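GP37 (Pseudomonas phage phikz, PDB 5FT0) inhibits the RNA degradosome of its Pseudomonas host, probably by binding the ribonuclease RNase E. Local coordinates at residues A14-H25 / I78-D87. Numbering follows the deposited sequence.
Sequences ALSKLDGLHHPH and IIADNLKYVD
Leu15 lies over Ile79 and Asn82, with CA atoms of Leu15 and Ile79 6.1 Å apart, where helix 8-15 packs on helix 67-82. After Leu15, a type I turn (Leu15 to Leu18) and a type II turn (Leu18 to Leu21) carry the chain forward to Val86, with 4.4 Å between the CA atoms of Leu21 and Val86; residues 21-25 then run back, antiparallel, to Asn82. Asp87 N, at the start of helix 87-98, gives a nearly straight bond to Gly20 O (3.0 Å, 178°).

Among the side chains, Asn82 shows how one amide can tie a loop to a helix. Its OD1 receives His25 N at 2.8 Å, nearly end-on to the C=O, while ND2 turns back to Ile78 O, also at 2.8 Å; the two bonds fix the amide's rotation. Leu15 crosses this amide at about a right angle, CD1 against ND2. Leu18 CD1 rests against both Ile79 CG2 and Leu83 CD2, a cluster that Tyr183 of helix 158-187 and Val223 extend into the protein. With CG anti to its backbone N (chi1 -179°), Leu21 sends CD1 to 3.8 Å from both Asn82 O and Tyr85 O, near Tyr85 CB. His23 O also meets Tyr85 CB (3.4 Å), and the His25 and Tyr85 side chains lie side by side. Nearer solvent, the His22 ring meets Asp87 edge-on, ND1 to OD2 at 3.2 Å, a bent bond on the syn side, ND1 33° out of the carboxylate plane.

One water accepts from His22 N and donates to Tyr85 O and Asp87 OD1, giving Asp87 a third, water-mediated link to the loop. A buried amide, gripped by two bonds, thus sits within the apolar packing, while the His22-Asp87 bond lies at the exposed end, where the carboxylate would probably favour a protonated His22.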
loop_
_atom_site.group_PDB
_atom_site.type_symbol
_atom_site.label_atom_id
_atom_site.label_comp_id
_atom_site.label_asym_id
_atom_site.label_seq_id
_atom_site.Cartn_x
_atom_site.Cartn_y
_atom_site.Cartn_z
ATOM N N ALA A 14 -14.632 29.217 2.988
ATOM C CA ALA A 14 -15.144 28.716 1.716
ATOM C C ALA A 14 -16.069 27.524 1.929
ATOM O O ALA A 14 -17.132 27.433 1.304
ATOM C CB ALA A 14 -13.983 28.338 0.795
ATOM N N LEU A 15 -15.682 26.598 2.813
ATOM C CA LEU A 15 -16.508 25.421 3.057
ATOM C C LEU A 15 -17.843 25.786 3.692
ATOM O O LEU A 15 -18.846 25.099 3.463
ATOM C CB LEU A 15 -15.752 24.425 3.935
ATOM C CG LEU A 15 -14.554 23.743 3.272
ATOM C CD1 LEU A 15 -13.934 22.706 4.195
ATOM C CD2 LEU A 15 -14.978 23.110 1.955
ATOM N N SER A 16 -17.883 26.864 4.480
ATOM C CA SER A 16 -19.118 27.272 5.140
ATOM C C SER A 16 -20.182 27.748 4.160
ATOM O O SER A 16 -21.354 27.838 4.541
ATOM C CB SER A 16 -18.829 28.375 6.162
ATOM O OG SER A 16 -18.444 29.578 5.517
ATOM N N LYS A 17 -19.811 28.058 2.919
ATOM C CA LYS A 17 -20.801 28.426 1.917
ATOM C C LYS A 17 -21.498 27.219 1.308
ATOM O O LYS A 17 -22.487 27.393 0.588
ATOM C CB LYS A 17 -20.143 29.272 0.822
ATOM C CG LYS A 17 -19.736 30.652 1.316
ATOM C CD LYS A 17 -18.720 31.329 0.417
ATOM C CE LYS A 17 -18.200 32.600 1.084
ATOM N NZ LYS A 17 -17.145 33.273 0.281
ATOM N N LEU A 18 -21.022 26.007 1.589
ATOM C CA LEU A 18 -21.659 24.796 1.091
ATOM C C LEU A 18 -22.884 24.471 1.938
ATOM O O LEU A 18 -22.776 24.300 3.158
ATOM C CB LEU A 18 -20.680 23.626 1.106
ATOM C CG LEU A 18 -19.545 23.640 0.080
ATOM C CD1 LEU A 18 -18.664 22.415 0.251
ATOM C CD2 LEU A 18 -20.107 23.702 -1.329
ATOM N N ASP A 19 -24.045 24.386 1.287
ATOM C CA ASP A 19 -25.258 23.923 1.948
ATOM C C ASP A 19 -25.059 22.540 2.556
ATOM O O ASP A 19 -24.453 21.656 1.944
ATOM C CB ASP A 19 -26.413 23.877 0.949
ATOM C CG ASP A 19 -27.256 25.130 0.968
ATOM O OD1 ASP A 19 -26.729 26.214 1.303
ATOM O OD2 ASP A 19 -28.455 25.022 0.642
ATOM N N GLY A 20 -25.584 22.356 3.766
ATOM C CA GLY A 20 -25.622 21.054 4.397
ATOM C C GLY A 20 -24.299 20.519 4.896
ATOM O O GLY A 20 -24.254 19.374 5.367
ATOM N N LEU A 21 -23.222 21.293 4.816
ATOM C CA LEU A 21 -21.928 20.864 5.332
ATOM C C LEU A 21 -21.791 21.325 6.777
ATOM O O LEU A 21 -21.840 22.526 7.058
ATOM C CB LEU A 21 -20.785 21.416 4.481
ATOM C CG LEU A 21 -19.386 20.998 4.939
ATOM C CD1 LEU A 21 -19.272 19.480 5.010
ATOM C CD2 LEU A 21 -18.317 21.571 4.018
ATOM N N HIS A 22 -21.625 20.372 7.692
ATOM C CA HIS A 22 -21.416 20.691 9.097
ATOM C C HIS A 22 -20.222 19.996 9.719
ATOM O O HIS A 22 -19.741 20.459 10.760
ATOM C CB HIS A 22 -22.663 20.345 9.923
ATOM C CG HIS A 22 -23.882 21.106 9.514
ATOM N ND1 HIS A 22 -24.907 20.533 8.791
ATOM C CD2 HIS A 22 -24.235 22.397 9.714
ATOM C CE1 HIS A 22 -25.843 21.439 8.571
ATOM N NE2 HIS A 22 -25.460 22.579 9.118
ATOM N N HIS A 23 -19.722 18.915 9.130
ATOM C CA HIS A 23 -18.602 18.155 9.682
ATOM C C HIS A 23 -17.536 18.001 8.608
ATOM O O HIS A 23 -17.348 16.917 8.044
ATOM C CB HIS A 23 -19.077 16.801 10.208
ATOM C CG HIS A 23 -20.241 16.906 11.143
ATOM N ND1 HIS A 23 -20.132 17.442 12.407
ATOM C CD2 HIS A 23 -21.542 16.568 10.987
ATOM C CE1 HIS A 23 -21.315 17.420 12.996
ATOM N NE2 HIS A 23 -22.187 16.891 12.156
ATOM N N PRO A 24 -16.815 19.075 8.302
ATOM C CA PRO A 24 -15.756 18.985 7.297
ATOM C C PRO A 24 -14.593 18.148 7.803
ATOM O O PRO A 24 -14.480 17.836 8.989
ATOM C CB PRO A 24 -15.338 20.443 7.091
ATOM C CG PRO A 24 -15.643 21.093 8.394
ATOM C CD PRO A 24 -16.883 20.414 8.913
ATOM N N HIS A 25 -13.722 17.780 6.867
ATOM C CA HIS A 25 -12.451 17.154 7.206
ATOM C C HIS A 25 -11.657 18.069 8.132
ATOM O O HIS A 25 -11.891 19.283 8.158
ATOM C CB HIS A 25 -11.659 16.858 5.931
ATOM C CG HIS A 25 -10.471 15.971 6.141
ATOM N ND1 HIS A 25 -9.224 16.463 6.462
ATOM C CD2 HIS A 25 -10.337 14.626 6.062
ATOM C CE1 HIS A 25 -8.375 15.458 6.581
ATOM N NE2 HIS A 25 -9.024 14.332 6.342
ATOM N N ILE A 78 -10.192 21.471 -2.341
ATOM C CA ILE A 78 -10.617 21.278 -0.957
ATOM C C ILE A 78 -12.139 21.268 -0.863
ATOM O O ILE A 78 -12.726 20.452 -0.141
ATOM C CB ILE A 78 -9.998 22.358 -0.051
ATOM C CG1 ILE A 78 -8.473 22.250 -0.048
ATOM C CG2 ILE A 78 -10.546 22.254 1.371
ATOM C CD1 ILE A 78 -7.792 23.328 0.773
ATOM N N ILE A 79 -12.801 22.172 -1.589
ATOM C CA ILE A 79 -14.261 22.198 -1.602
ATOM C C ILE A 79 -14.810 20.876 -2.121
ATOM O O ILE A 79 -15.675 20.250 -1.493
ATOM C CB ILE A 79 -14.768 23.384 -2.440
ATOM C CG1 ILE A 79 -14.353 24.713 -1.797
ATOM C CG2 ILE A 79 -16.281 23.305 -2.621
ATOM C CD1 ILE A 79 -14.580 25.908 -2.691
ATOM N N ALA A 80 -14.308 20.426 -3.275
ATOM C CA ALA A 80 -14.761 19.155 -3.835
ATOM C C ALA A 80 -14.476 17.998 -2.886
ATOM O O ALA A 80 -15.280 17.066 -2.773
ATOM C CB ALA A 80 -14.100 18.915 -5.192
ATOM N N ASP A 81 -13.338 18.047 -2.186
ATOM C CA ASP A 81 -12.988 16.990 -1.243
ATOM C C ASP A 81 -13.987 16.883 -0.097
ATOM O O ASP A 81 -14.151 15.803 0.483
ATOM C CB ASP A 81 -11.586 17.233 -0.683
ATOM C CG ASP A 81 -10.551 16.309 -1.285
ATOM O OD1 ASP A 81 -10.883 15.129 -1.530
ATOM O OD2 ASP A 81 -9.406 16.757 -1.503
ATOM N N ASN A 82 -14.650 17.979 0.257
ATOM C CA ASN A 82 -15.534 17.985 1.413
ATOM C C ASN A 82 -17.003 17.827 1.054
ATOM O O ASN A 82 -17.838 17.754 1.962
ATOM C CB ASN A 82 -15.329 19.269 2.221
ATOM C CG ASN A 82 -14.093 19.203 3.096
ATOM O OD1 ASN A 82 -14.143 18.703 4.218
ATOM N ND2 ASN A 82 -12.970 19.689 2.576
ATOM N N LEU A 83 -17.336 17.763 -0.239
ATOM C CA LEU A 83 -18.703 17.442 -0.637
ATOM C C LEU A 83 -19.137 16.089 -0.094
ATOM O O LEU A 83 -20.325 15.886 0.181
ATOM C CB LEU A 83 -18.829 17.456 -2.161
ATOM C CG LEU A 83 -18.661 18.811 -2.842
ATOM C CD1 LEU A 83 -18.714 18.658 -4.359
ATOM C CD2 LEU A 83 -19.726 19.781 -2.351
ATOM N N LYS A 84 -18.191 15.159 0.064
ATOM C CA LYS A 84 -18.494 13.843 0.614
ATOM C C LYS A 84 -19.112 13.921 2.001
ATOM O O LYS A 84 -19.820 12.993 2.404
ATOM C CB LYS A 84 -17.223 12.995 0.680
ATOM C CG LYS A 84 -16.855 12.311 -0.619
ATOM C CD LYS A 84 -15.448 11.747 -0.537
ATOM C CE LYS A 84 -14.421 12.868 -0.545
ATOM N NZ LYS A 84 -13.099 12.428 -0.025
ATOM N N TYR A 85 -18.857 14.999 2.739
ATOM C CA TYR A 85 -19.331 15.135 4.108
ATOM C C TYR A 85 -20.596 15.974 4.222
ATOM O O TYR A 85 -21.095 16.167 5.334
ATOM C CB TYR A 85 -18.220 15.724 4.981
ATOM C CG TYR A 85 -16.928 14.945 4.869
ATOM C CD1 TYR A 85 -16.873 13.605 5.231
ATOM C CD2 TYR A 85 -15.771 15.541 4.385
ATOM C CE1 TYR A 85 -15.699 12.880 5.123
ATOM C CE2 TYR A 85 -14.591 14.826 4.274
ATOM C CZ TYR A 85 -14.562 13.496 4.646
ATOM O OH TYR A 85 -13.393 12.779 4.540
ATOM N N VAL A 86 -21.122 16.473 3.102
ATOM C CA VAL A 86 -22.437 17.101 3.111
ATOM C C VAL A 86 -23.466 16.072 3.551
ATOM O O VAL A 86 -23.477 14.938 3.055
ATOM C CB VAL A 86 -22.759 17.675 1.722
ATOM C CG1 VAL A 86 -24.223 18.063 1.625
ATOM C CG2 VAL A 86 -21.871 18.881 1.430
ATOM N N ASP A 87 -24.333 16.469 4.492
ATOM C CA ASP A 87 -25.289 15.567 5.132
ATOM C C ASP A 87 -25.946 14.592 4.159
ATOM O O ASP A 87 -25.775 13.373 4.272
ATOM C CB ASP A 87 -26.370 16.383 5.851
ATOM C CG ASP A 87 -25.861 17.055 7.108
ATOM O OD1 ASP A 87 -24.835 16.605 7.657
ATOM O OD2 ASP A 87 -26.495 18.035 7.553
HETATM O O HOH W 1 -21.852 17.733 7.320
#